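Local coordinates for PfkB family carbohydrate kinase (Listeria grayi DSM 20601, PDB 4GM6), which probably acts as a carbohydrate kinase of the PfkB family, transferring a phosphate group from a nucleotide to a sugar or sugar-like substrate, at residues Asn61-Leu69 / Asp329-Ile338; Arg254-Gln265 / Ser277-Arg288. One frame throughout, in Å; residues are numbered along the deposited sequence.

Contact 1 (Asn61-Leu69 / Asp329-Ile338); sequences NVAVNLSKL and DINPFDEKTI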
loop_
_atom_site.group_PDB
_atom_site.type_symbol
_atom_site.label_atom_id
_atom_site.label_comp_id
_atom_site.label_asym_id
_atom_site.label_seq_id
_atom_site.Cartn_x
_atom_site.Cartn_y
_atom_site.Cartn_z
ATOM N N ASN C 61 -3.021 -20.660 -18.641
ATOM C CA ASN C 61 -1.943 -19.718 -18.914
ATOM C C ASN C 61 -1.497 -19.893 -20.362
ATOM O O ASN C 61 -1.273 -18.914 -21.087
ATOM C CB ASN C 61 -0.750 -19.953 -17.988
ATOM C CG ASN C 61 -1.070 -19.691 -16.535
ATOM O OD1 ASN C 61 -2.071 -19.058 -16.202
ATOM N ND2 ASN C 61 -0.215 -20.195 -15.651
ATOM N N VAL C 62 -1.377 -21.148 -20.792
ATOM C CA VAL C 62 -1.006 -21.392 -22.163
ATOM C C VAL C 62 -2.013 -20.737 -23.102
ATOM O O VAL C 62 -1.627 -20.126 -24.101
ATOM C CB VAL C 62 -0.813 -22.891 -22.463
ATOM C CG1 VAL C 62 -0.809 -23.137 -23.968
ATOM C CG2 VAL C 62 0.492 -23.359 -21.835
ATOM N N ALA C 63 -3.300 -20.847 -22.775
ATOM C CA ALA C 63 -4.346 -20.250 -23.605
ATOM C C ALA C 63 -4.206 -18.733 -23.683
ATOM O O ALA C 63 -4.239 -18.160 -24.764
ATOM C CB ALA C 63 -5.730 -20.630 -23.084
ATOM N N VAL C 64 -4.068 -18.080 -22.535
ATOM C CA VAL C 64 -3.897 -16.629 -22.517
ATOM C C VAL C 64 -2.663 -16.212 -23.329
ATOM O O VAL C 64 -2.725 -15.282 -24.126
ATOM C CB VAL C 64 -3.804 -16.084 -21.066
ATOM C CG1 VAL C 64 -3.267 -14.651 -21.030
ATOM C CG2 VAL C 64 -5.162 -16.168 -20.385
ATOM N N ASN C 65 -1.540 -16.892 -23.123
ATOM C CA ASN C 65 -0.315 -16.513 -23.811
ATOM C C ASN C 65 -0.431 -16.697 -25.325
ATOM O O ASN C 65 0.079 -15.870 -26.087
ATOM C CB ASN C 65 0.898 -17.265 -23.249
ATOM C CG ASN C 65 1.121 -16.998 -21.775
ATOM O OD1 ASN C 65 0.716 -15.960 -21.251
ATOM N ND2 ASN C 65 1.786 -17.930 -21.100
ATOM N N LEU C 66 -1.107 -17.761 -25.765
ATOM C CA LEU C 66 -1.330 -17.965 -27.204
ATOM C C LEU C 66 -2.142 -16.808 -27.758
ATOM O O LEU C 66 -1.838 -16.273 -28.826
ATOM C CB LEU C 66 -2.043 -19.303 -27.507
ATOM C CG LEU C 66 -1.095 -20.506 -27.550
ATOM C CD1 LEU C 66 -1.836 -21.831 -27.656
ATOM C CD2 LEU C 66 -0.089 -20.360 -28.682
ATOM N N SER C 67 -3.180 -16.430 -27.020
ATOM C CA SER C 67 -4.056 -15.352 -27.442
ATOM C C SER C 67 -3.293 -14.029 -27.530
ATOM O O SER C 67 -3.603 -13.170 -28.358
ATOM C CB SER C 67 -5.216 -15.218 -26.460
ATOM O OG SER C 67 -6.034 -14.113 -26.793
ATOM N N LYS C 68 -2.297 -13.864 -26.664
ATOM C CA LYS C 68 -1.458 -12.677 -26.704
ATOM C C LYS C 68 -0.748 -12.614 -28.047
ATOM O O LYS C 68 -0.423 -11.535 -28.545
ATOM C CB LYS C 68 -0.420 -12.707 -25.582
ATOM C CG LYS C 68 -0.943 -12.264 -24.225
ATOM C CD LYS C 68 -1.267 -10.775 -24.203
ATOM C CE LYS C 68 -1.828 -10.362 -22.841
ATOM N NZ LYS C 68 -3.314 -10.502 -22.732
ATOM N N LEU C 69 -0.503 -13.783 -28.623
ATOM C CA LEU C 69 0.251 -13.883 -29.868
ATOM C C LEU C 69 -0.645 -13.994 -31.102
ATOM O O LEU C 69 -0.172 -14.322 -32.191
ATOM C CB LEU C 69 1.205 -15.076 -29.810
ATOM C CG LEU C 69 2.276 -14.968 -28.723
ATOM C CD1 LEU C 69 2.991 -16.294 -28.537
ATOM C CD2 LEU C 69 3.261 -13.878 -29.081
ATOM N N ASP C 329 0.608 -14.880 -13.440
ATOM C CA ASP C 329 0.772 -16.162 -14.131
ATOM C C ASP C 329 0.928 -16.055 -15.632
ATOM O O ASP C 329 1.403 -16.984 -16.267
ATOM C CB ASP C 329 -0.431 -17.065 -13.861
ATOM C CG ASP C 329 -0.243 -17.913 -12.637
ATOM O OD1 ASP C 329 0.181 -17.368 -11.592
ATOM O OD2 ASP C 329 -0.503 -19.137 -12.735
ATOM N N ILE C 330 0.515 -14.944 -16.211
ATOM C CA ILE C 330 0.485 -14.853 -17.659
ATOM C C ILE C 330 1.534 -13.881 -18.194
ATOM O O ILE C 330 2.005 -12.999 -17.475
ATOM C CB ILE C 330 -0.925 -14.469 -18.154
ATOM C CG1 ILE C 330 -1.317 -13.094 -17.608
ATOM C CG2 ILE C 330 -1.945 -15.518 -17.709
ATOM C CD1 ILE C 330 -0.950 -11.955 -18.534
ATOM N N ASN C 331 1.892 -14.067 -19.457
ATOM C CA ASN C 331 2.915 -13.279 -20.136
ATOM C C ASN C 331 2.231 -12.157 -20.893
ATOM O O ASN C 331 1.399 -12.413 -21.753
ATOM C CB ASN C 331 3.697 -14.181 -21.112
ATOM C CG ASN C 331 5.136 -13.735 -21.302
ATOM O OD1 ASN C 331 5.653 -12.901 -20.551
ATOM N ND2 ASN C 331 5.804 -14.315 -22.286
ATOM N N PRO C 332 2.558 -10.896 -20.560
ATOM C CA PRO C 332 1.837 -9.746 -21.091
ATOM C C PRO C 332 2.367 -9.209 -22.416
ATOM O O PRO C 332 1.806 -8.261 -22.955
ATOM C CB PRO C 332 2.042 -8.682 -19.996
ATOM C CG PRO C 332 3.398 -9.010 -19.435
ATOM C CD PRO C 332 3.553 -10.511 -19.543
ATOM N N PHE C 333 3.430 -9.798 -22.946
ATOM C CA PHE C 333 4.119 -9.176 -24.064
ATOM C C PHE C 333 3.524 -9.577 -25.399
ATOM O O PHE C 333 3.094 -10.728 -25.576
ATOM C CB PHE C 333 5.614 -9.511 -24.008
ATOM C CG PHE C 333 6.251 -9.168 -22.696
ATOM C CD1 PHE C 333 6.510 -7.851 -22.356
ATOM C CD2 PHE C 333 6.560 -10.160 -21.788
ATOM C CE1 PHE C 333 7.080 -7.536 -21.136
ATOM C CE2 PHE C 333 7.131 -9.851 -20.572
ATOM C CZ PHE C 333 7.391 -8.546 -20.246
ATOM N N ASP C 334 3.486 -8.637 -26.341
ATOM C CA ASP C 334 3.123 -8.997 -27.706
ATOM C C ASP C 334 4.306 -9.591 -28.462
ATOM O O ASP C 334 5.459 -9.548 -27.998
ATOM C CB ASP C 334 2.511 -7.829 -28.484
ATOM C CG ASP C 334 3.475 -6.690 -28.687
ATOM O OD1 ASP C 334 4.708 -6.901 -28.586
ATOM O OD2 ASP C 334 2.987 -5.571 -28.946
ATOM N N GLU C 335 4.007 -10.158 -29.625
ATOM C CA GLU C 335 5.006 -10.875 -30.409
ATOM C C GLU C 335 6.205 -9.999 -30.779
ATOM O O GLU C 335 7.354 -10.429 -30.671
ATOM C CB GLU C 335 4.388 -11.464 -31.678
ATOM C CG GLU C 335 5.430 -12.136 -32.557
ATOM C CD GLU C 335 4.853 -12.794 -33.800
ATOM O OE1 GLU C 335 3.618 -12.817 -33.959
ATOM O OE2 GLU C 335 5.645 -13.298 -34.617
ATOM N N LYS C 336 5.933 -8.781 -31.225
ATOM C CA LYS C 336 6.995 -7.865 -31.653
ATOM C C LYS C 336 7.974 -7.581 -30.507
ATOM O O LYS C 336 9.194 -7.601 -30.687
ATOM C CB LYS C 336 6.369 -6.577 -32.192
ATOM C CG LYS C 336 7.182 -5.320 -31.970
ATOM C CD LYS C 336 7.856 -4.883 -33.247
ATOM C CE LYS C 336 8.484 -3.511 -33.076
ATOM N NZ LYS C 336 9.387 -3.226 -34.217
ATOM N N THR C 337 7.432 -7.339 -29.321
ATOM C CA THR C 337 8.250 -7.097 -28.150
ATOM C C THR C 337 9.164 -8.284 -27.872
ATOM O O THR C 337 10.347 -8.119 -27.595
ATOM C CB THR C 337 7.374 -6.850 -26.920
ATOM O OG1 THR C 337 6.545 -5.708 -27.160
ATOM C CG2 THR C 337 8.232 -6.614 -25.699
ATOM N N ILE C 338 8.610 -9.485 -27.954
ATOM C CA ILE C 338 9.375 -10.706 -27.724
ATOM C C ILE C 338 10.426 -10.917 -28.813
ATOM O O ILE C 338 11.599 -11.190 -28.525
ATOM C CB ILE C 338 8.434 -11.930 -27.641
ATOM C CG1 ILE C 338 7.471 -11.782 -26.447
ATOM C CG2 ILE C 338 9.231 -13.218 -27.507
ATOM C CD1 ILE C 338 6.305 -12.755 -26.483
HETATM O O HOH W 1 2.933 -17.338 -18.471
HETATM O O HOH W 2 1.553 -10.550 -30.603
#
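The side-chain nitrogen of Asn61 is shared by two carboxylates. Its ND2 donates to Asp329 OD2 at 3.1 Å, and it also bonds Asp293. Asp329 OD2 lies close to the Asn61 amide plane. The carboxylate is turned steeply against that plane and takes the bond on its anti side. Its other oxygen, OD1, pairs with Arg36. One helical turn on, Asn65 reads the backbone of the second segment. Its OD1 accepts from Asn331 N at 2.9 Å, in a nearly straight bond (168° at the hydrogen). The Asn65 ND2 binds a water that donates to Asp329 O, so this one amide is tied directly to Asn331 N and through the water to Asp329 O. The Asn331 side-chain amide turns elsewhere, with ND2 bonded to Ala319 O.

Ile330 lies between these polar groups. Its CG2 meets Val64 CG1 at 3.7 Å, a branch that Val64 holds anti to its backbone N (chi1 165°). The Lys68 chain bends at chi2 and chi4. Its CG passes Asn331 O at 3.4 Å, while NZ leaves to bond His95. At the far end, Leu69 CD2 rests on Glu335 CB at 3.7 Å. A second water bridges Lys68 O and Glu335 N. Asp334 N-caps the following helix, with OD1 accepting from Thr337 N at 2.9 Å and also from Thr337 OG1. Pro332 and Phe333 face a second subunit. Asn61 closes a Gly-Gly-Ala-Glu-Ala-Asn run, and Asp293 closes Gly-Gly-Gly-Asp. Both match signatures of the PfkB family, so the Asn61 end probably borders its active site.

Contact 2 (Arg254-Gln265 / Ser277-Arg288); sequences RTVISASHHLLQ and SEEYAIYPIVDR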
loop_
_atom_site.group_PDB
_atom_site.type_symbol
_atom_site.label_atom_id
_atom_site.label_comp_id
_atom_site.label_asym_id
_atom_site.label_seq_id
_atom_site.Cartn_x
_atom_site.Cartn_y
_atom_site.Cartn_z
ATOM N N ARG C 254 16.887 -25.443 -16.826
ATOM C CA ARG C 254 16.949 -24.427 -15.799
ATOM C C ARG C 254 18.064 -24.751 -14.816
ATOM O O ARG C 254 18.095 -25.826 -14.216
ATOM C CB ARG C 254 15.606 -24.337 -15.068
ATOM C CG ARG C 254 15.494 -23.150 -14.127
ATOM C CD ARG C 254 14.192 -23.201 -13.356
ATOM N NE ARG C 254 13.034 -23.012 -14.226
ATOM C CZ ARG C 254 12.520 -21.832 -14.543
ATOM N NH1 ARG C 254 13.063 -20.710 -14.058
ATOM N NH2 ARG C 254 11.456 -21.777 -15.341
ATOM N N THR C 255 18.993 -23.823 -14.661
ATOM C CA THR C 255 20.041 -23.990 -13.677
ATOM C C THR C 255 19.736 -23.059 -12.517
ATOM O O THR C 255 19.884 -21.846 -12.629
ATOM C CB THR C 255 21.407 -23.661 -14.274
ATOM O OG1 THR C 255 21.521 -24.320 -15.541
ATOM C CG2 THR C 255 22.528 -24.128 -13.354
ATOM N N VAL C 256 19.288 -23.631 -11.411
ATOM C CA VAL C 256 18.936 -22.846 -10.237
ATOM C C VAL C 256 20.179 -22.540 -9.409
ATOM O O VAL C 256 20.767 -23.434 -8.805
ATOM C CB VAL C 256 17.903 -23.596 -9.391
ATOM C CG1 VAL C 256 17.414 -22.728 -8.247
ATOM C CG2 VAL C 256 16.734 -24.025 -10.266
ATOM N N ILE C 257 20.604 -21.279 -9.403
ATOM C CA ILE C 257 21.720 -20.880 -8.553
ATOM C C ILE C 257 21.161 -20.449 -7.196
ATOM O O ILE C 257 21.687 -20.825 -6.153
ATOM C CB ILE C 257 22.559 -19.768 -9.204
ATOM C CG1 ILE C 257 23.259 -20.321 -10.450
ATOM C CG2 ILE C 257 23.580 -19.196 -8.227
ATOM C CD1 ILE C 257 24.160 -19.328 -11.139
ATOM N N SER C 258 20.076 -19.678 -7.215
ATOM C CA SER C 258 19.366 -19.344 -5.998
ATOM C C SER C 258 17.940 -19.055 -6.411
ATOM O O SER C 258 17.593 -19.213 -7.580
ATOM C CB SER C 258 19.976 -18.110 -5.327
ATOM O OG SER C 258 19.705 -16.941 -6.083
ATOM N N ALA C 259 17.118 -18.632 -5.458
ATOM C CA ALA C 259 15.748 -18.254 -5.752
ATOM C C ALA C 259 15.685 -16.947 -6.556
ATOM O O ALA C 259 14.632 -16.600 -7.086
ATOM C CB ALA C 259 14.949 -18.131 -4.468
ATOM N N SER C 260 16.815 -16.240 -6.650
ATOM C CA SER C 260 16.888 -14.961 -7.365
ATOM C C SER C 260 17.790 -15.021 -8.606
ATOM O O SER C 260 17.995 -14.019 -9.279
ATOM C CB SER C 260 17.396 -13.831 -6.436
ATOM O OG SER C 260 16.472 -13.548 -5.412
ATOM N N HIS C 261 18.337 -16.189 -8.910
ATOM C CA HIS C 261 19.301 -16.275 -9.987
ATOM C C HIS C 261 19.224 -17.635 -10.667
ATOM O O HIS C 261 19.665 -18.638 -10.111
ATOM C CB HIS C 261 20.702 -16.005 -9.441
ATOM C CG HIS C 261 21.760 -15.905 -10.494
ATOM N ND1 HIS C 261 23.083 -15.672 -10.193
ATOM C CD2 HIS C 261 21.692 -16.003 -11.841
ATOM C CE1 HIS C 261 23.789 -15.625 -11.311
ATOM N NE2 HIS C 261 22.964 -15.806 -12.328
ATOM N N HIS C 262 18.641 -17.652 -11.864
ATOM C CA HIS C 262 18.506 -18.859 -12.673
ATOM C C HIS C 262 19.200 -18.642 -14.016
ATOM O O HIS C 262 19.257 -17.517 -14.517
ATOM C CB HIS C 262 17.032 -19.147 -12.978
ATOM C CG HIS C 262 16.225 -19.609 -11.803
ATOM N ND1 HIS C 262 14.933 -20.073 -11.935
ATOM C CD2 HIS C 262 16.523 -19.696 -10.486
ATOM C CE1 HIS C 262 14.454 -20.383 -10.742
ATOM N NE2 HIS C 262 15.405 -20.180 -9.847
ATOM N N LEU C 263 19.699 -19.729 -14.604
ATOM C CA LEU C 263 20.077 -19.753 -16.006
ATOM C C LEU C 263 18.970 -20.508 -16.739
ATOM O O LEU C 263 18.430 -21.486 -16.225
ATOM C CB LEU C 263 21.420 -20.467 -16.197
ATOM C CG LEU C 263 22.596 -20.023 -15.319
ATOM C CD1 LEU C 263 23.862 -20.813 -15.671
ATOM C CD2 LEU C 263 22.832 -18.526 -15.443
ATOM N N LEU C 264 18.609 -20.043 -17.928
ATOM C CA LEU C 264 17.511 -20.649 -18.663
ATOM C C LEU C 264 17.893 -20.758 -20.117
ATOM O O LEU C 264 18.348 -19.789 -20.715
ATOM C CB LEU C 264 16.252 -19.794 -18.553
ATOM C CG LEU C 264 14.973 -20.513 -18.978
ATOM C CD1 LEU C 264 14.522 -21.449 -17.861
ATOM C CD2 LEU C 264 13.886 -19.500 -19.289
ATOM N N GLN C 265 17.693 -21.943 -20.678
ATOM C CA GLN C 265 18.078 -22.234 -22.043
ATOM C C GLN C 265 16.997 -23.146 -22.600
ATOM O O GLN C 265 16.614 -24.130 -21.964
ATOM C CB GLN C 265 19.439 -22.929 -22.074
ATOM C CG GLN C 265 19.891 -23.378 -23.461
ATOM C CD GLN C 265 21.322 -23.877 -23.474
ATOM O OE1 GLN C 265 21.702 -24.731 -22.675
ATOM N NE2 GLN C 265 22.123 -23.353 -24.396
ATOM N N SER C 277 18.689 -22.619 -27.613
ATOM C CA SER C 277 18.742 -21.160 -27.636
ATOM C C SER C 277 20.052 -20.702 -27.004
ATOM O O SER C 277 20.846 -21.532 -26.577
ATOM C CB SER C 277 17.579 -20.600 -26.829
ATOM O OG SER C 277 17.803 -20.778 -25.436
ATOM N N GLU C 278 20.287 -19.396 -26.921
ATOM C CA GLU C 278 21.388 -18.930 -26.075
ATOM C C GLU C 278 20.976 -19.257 -24.640
ATOM O O GLU C 278 19.800 -19.518 -24.373
ATOM C CB GLU C 278 21.665 -17.425 -26.245
ATOM C CG GLU C 278 20.782 -16.512 -25.382
ATOM C CD GLU C 278 21.249 -15.054 -25.331
ATOM O OE1 GLU C 278 21.498 -14.529 -24.216
ATOM O OE2 GLU C 278 21.363 -14.424 -26.405
ATOM N N GLU C 279 21.928 -19.278 -23.716
ATOM C CA GLU C 279 21.568 -19.440 -22.319
ATOM C C GLU C 279 21.437 -18.061 -21.672
ATOM O O GLU C 279 22.367 -17.262 -21.733
ATOM C CB GLU C 279 22.615 -20.264 -21.586
ATOM C CG GLU C 279 22.177 -20.734 -20.210
ATOM C CD GLU C 279 23.059 -21.855 -19.691
ATOM O OE1 GLU C 279 24.219 -21.574 -19.320
ATOM O OE2 GLU C 279 22.596 -23.018 -19.661
ATOM N N TYR C 280 20.276 -17.784 -21.089
ATOM C CA TYR C 280 20.026 -16.507 -20.399
ATOM C C TYR C 280 20.332 -16.584 -18.915
ATOM O O TYR C 280 20.021 -17.578 -18.254
ATOM C CB TYR C 280 18.558 -16.095 -20.524
ATOM C CG TYR C 280 18.142 -15.685 -21.906
ATOM C CD1 TYR C 280 18.308 -14.377 -22.340
ATOM C CD2 TYR C 280 17.580 -16.603 -22.779
ATOM C CE1 TYR C 280 17.928 -13.996 -23.610
ATOM C CE2 TYR C 280 17.199 -16.234 -24.053
ATOM C CZ TYR C 280 17.371 -14.930 -24.457
ATOM O OH TYR C 280 16.991 -14.554 -25.711
ATOM N N ALA C 281 20.927 -15.520 -18.394
ATOM C CA ALA C 281 21.081 -15.355 -16.964
ATOM C C ALA C 281 19.977 -14.416 -16.485
ATOM O O ALA C 281 19.881 -13.286 -16.944
ATOM C CB ALA C 281 22.458 -14.800 -16.649
ATOM N N ILE C 282 19.128 -14.901 -15.584
ATOM C CA ILE C 282 18.013 -14.120 -15.079
ATOM C C ILE C 282 18.239 -13.791 -13.615
ATOM O O ILE C 282 18.251 -14.691 -12.775
ATOM C CB ILE C 282 16.692 -14.902 -15.218
ATOM C CG1 ILE C 282 16.499 -15.348 -16.679
ATOM C CG2 ILE C 282 15.527 -14.083 -14.691
ATOM C CD1 ILE C 282 15.296 -16.253 -16.904
ATOM N N TYR C 283 18.385 -12.503 -13.304
ATOM C CA TYR C 283 18.549 -12.066 -11.927
ATOM C C TYR C 283 18.315 -10.562 -11.820
ATOM O O TYR C 283 18.802 -9.809 -12.651
ATOM C CB TYR C 283 19.955 -12.408 -11.418
ATOM C CG TYR C 283 20.321 -11.642 -10.170
ATOM C CD1 TYR C 283 20.980 -10.423 -10.257
ATOM C CD2 TYR C 283 19.984 -12.121 -8.905
ATOM C CE1 TYR C 283 21.307 -9.708 -9.120
ATOM C CE2 TYR C 283 20.316 -11.420 -7.764
ATOM C CZ TYR C 283 20.973 -10.207 -7.880
ATOM O OH TYR C 283 21.300 -9.485 -6.762
ATOM N N PRO C 284 17.530 -10.128 -10.815
ATOM C CA PRO C 284 16.834 -11.011 -9.864
ATOM C C PRO C 284 15.648 -11.658 -10.566
ATOM O O PRO C 284 15.447 -11.445 -11.759
ATOM C CB PRO C 284 16.347 -10.039 -8.777
ATOM C CG PRO C 284 16.121 -8.755 -9.520
ATOM C CD PRO C 284 17.192 -8.709 -10.596
ATOM N N ILE C 285 14.880 -12.467 -9.846
ATOM C CA ILE C 285 13.673 -13.055 -10.413
ATOM C C ILE C 285 12.448 -12.400 -9.790
ATOM O O ILE C 285 12.292 -12.426 -8.576
ATOM C CB ILE C 285 13.644 -14.578 -10.207
ATOM C CG1 ILE C 285 14.787 -15.194 -11.017
ATOM C CG2 ILE C 285 12.295 -15.140 -10.638
ATOM C CD1 ILE C 285 14.983 -16.685 -10.831
ATOM N N VAL C 286 11.583 -11.812 -10.616
ATOM C CA VAL C 286 10.357 -11.197 -10.100
ATOM C C VAL C 286 9.312 -12.262 -9.755
ATOM O O VAL C 286 8.820 -12.319 -8.629
ATOM C CB VAL C 286 9.766 -10.153 -11.074
ATOM C CG1 VAL C 286 8.395 -9.674 -10.592
ATOM C CG2 VAL C 286 10.696 -8.945 -11.186
ATOM N N ASP C 287 8.991 -13.123 -10.720
ATOM C CA ASP C 287 7.987 -14.148 -10.506
ATOM C C ASP C 287 8.165 -15.229 -11.570
ATOM O O ASP C 287 7.742 -15.050 -12.711
ATOM C CB ASP C 287 6.586 -13.546 -10.641
ATOM C CG ASP C 287 5.488 -14.499 -10.155
ATOM O OD1 ASP C 287 5.796 -15.691 -9.980
ATOM O OD2 ASP C 287 4.336 -14.047 -9.935
ATOM N N ARG C 288 8.791 -16.339 -11.202
ATOM C CA ARG C 288 9.013 -17.446 -12.150
ATOM C C ARG C 288 7.737 -18.204 -12.507
ATOM O O ARG C 288 7.748 -19.020 -13.441
ATOM C CB ARG C 288 10.019 -18.456 -11.594
ATOM C CG ARG C 288 9.451 -19.294 -10.448
ATOM C CD ARG C 288 10.420 -20.382 -10.008
ATOM N NE ARG C 288 10.356 -21.559 -10.885
ATOM C CZ ARG C 288 11.112 -22.643 -10.739
ATOM N NH1 ARG C 288 12.001 -22.710 -9.754
ATOM N NH2 ARG C 288 10.980 -23.663 -11.580
HETATM O O HOH W 3 20.303 -23.722 -17.838
HETATM O O HOH W 4 14.489 -12.199 -6.641
HETATM O O HOH W 5 12.995 -20.848 -7.605
#
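Strands 261-265 and 280-282 run antiparallel, with axes 4.8 Å apart at closest approach and 154° between their directions. His262 with Ile282 and Leu264 with Tyr280 are hydrogen-bonded pairs. Leu263 with Ala281, between them, is a non-hydrogen-bonded pair. Ile282 N reaches His262 O at 2.8 Å, and Tyr280 N reaches Leu264 O at the same distance. Before this, the chain doubles back through a type I turn at Ser258-His261. Ile257 and Ser258 both face His261, a classic beta bulge. Beyond Tyr283 a cis peptide bond leads into Pro284.

The His262 ring is enclosed on several sides. Ile285 CD1 sits over the centre of one face in a CH-pi contact, 3.4 Å from the ring centroid, while Val256 CG2 lies on the opposite face. At the ring edge, Arg254 NH1 donates to His262 ND1 at 2.9 Å, nearly in both planes; the same NH1 also bonds His324. Arg288 lays its guanidinium flat on that of Arg254, centres 4.1 Å apart and planes at 24°. A water accepts from Arg288 NH1 and more weakly from His262 NE2. Because ND1 accepts from Arg254 and two arginines lie close by, His262 is probably neutral, with its proton on NE2. Leu264 CD1 covers the other face of the Arg254 guanidinium.

At the far end Gln265, extended, gives NE2 to Ser277 O at 3.1 Å. Leu120 of a second subunit packs on Tyr280 and Ile282. This is the open end of the hairpin of strands 261-270 and 273-282, at the margin of the large mixed sheet. Strand 261-270 joins antiparallel to strand 248-256, as in the ribokinase-like fold.

In the fold
Contact 1 lies nearer the middle of the chain, with its centre about 13 Å from the chain centre against about 18 Å for contact 2. About half of its touching residues are buried, against about a quarter in contact 2. It joins segments far apart in sequence, a helix and a late loop that runs into the last helix, through side-chain amides, a carboxylate, waters and a few apolar contacts. Contact 2 joins neighbours in sequence at the sheet edge. Its main bonds run between backbones, with a histidine and two stacked guanidinium groups added on one side. The two contacts do not touch. Arg36 ties them, pairing with Asp329 of contact 1 and Asp287 of contact 2. Both also pack against a second subunit.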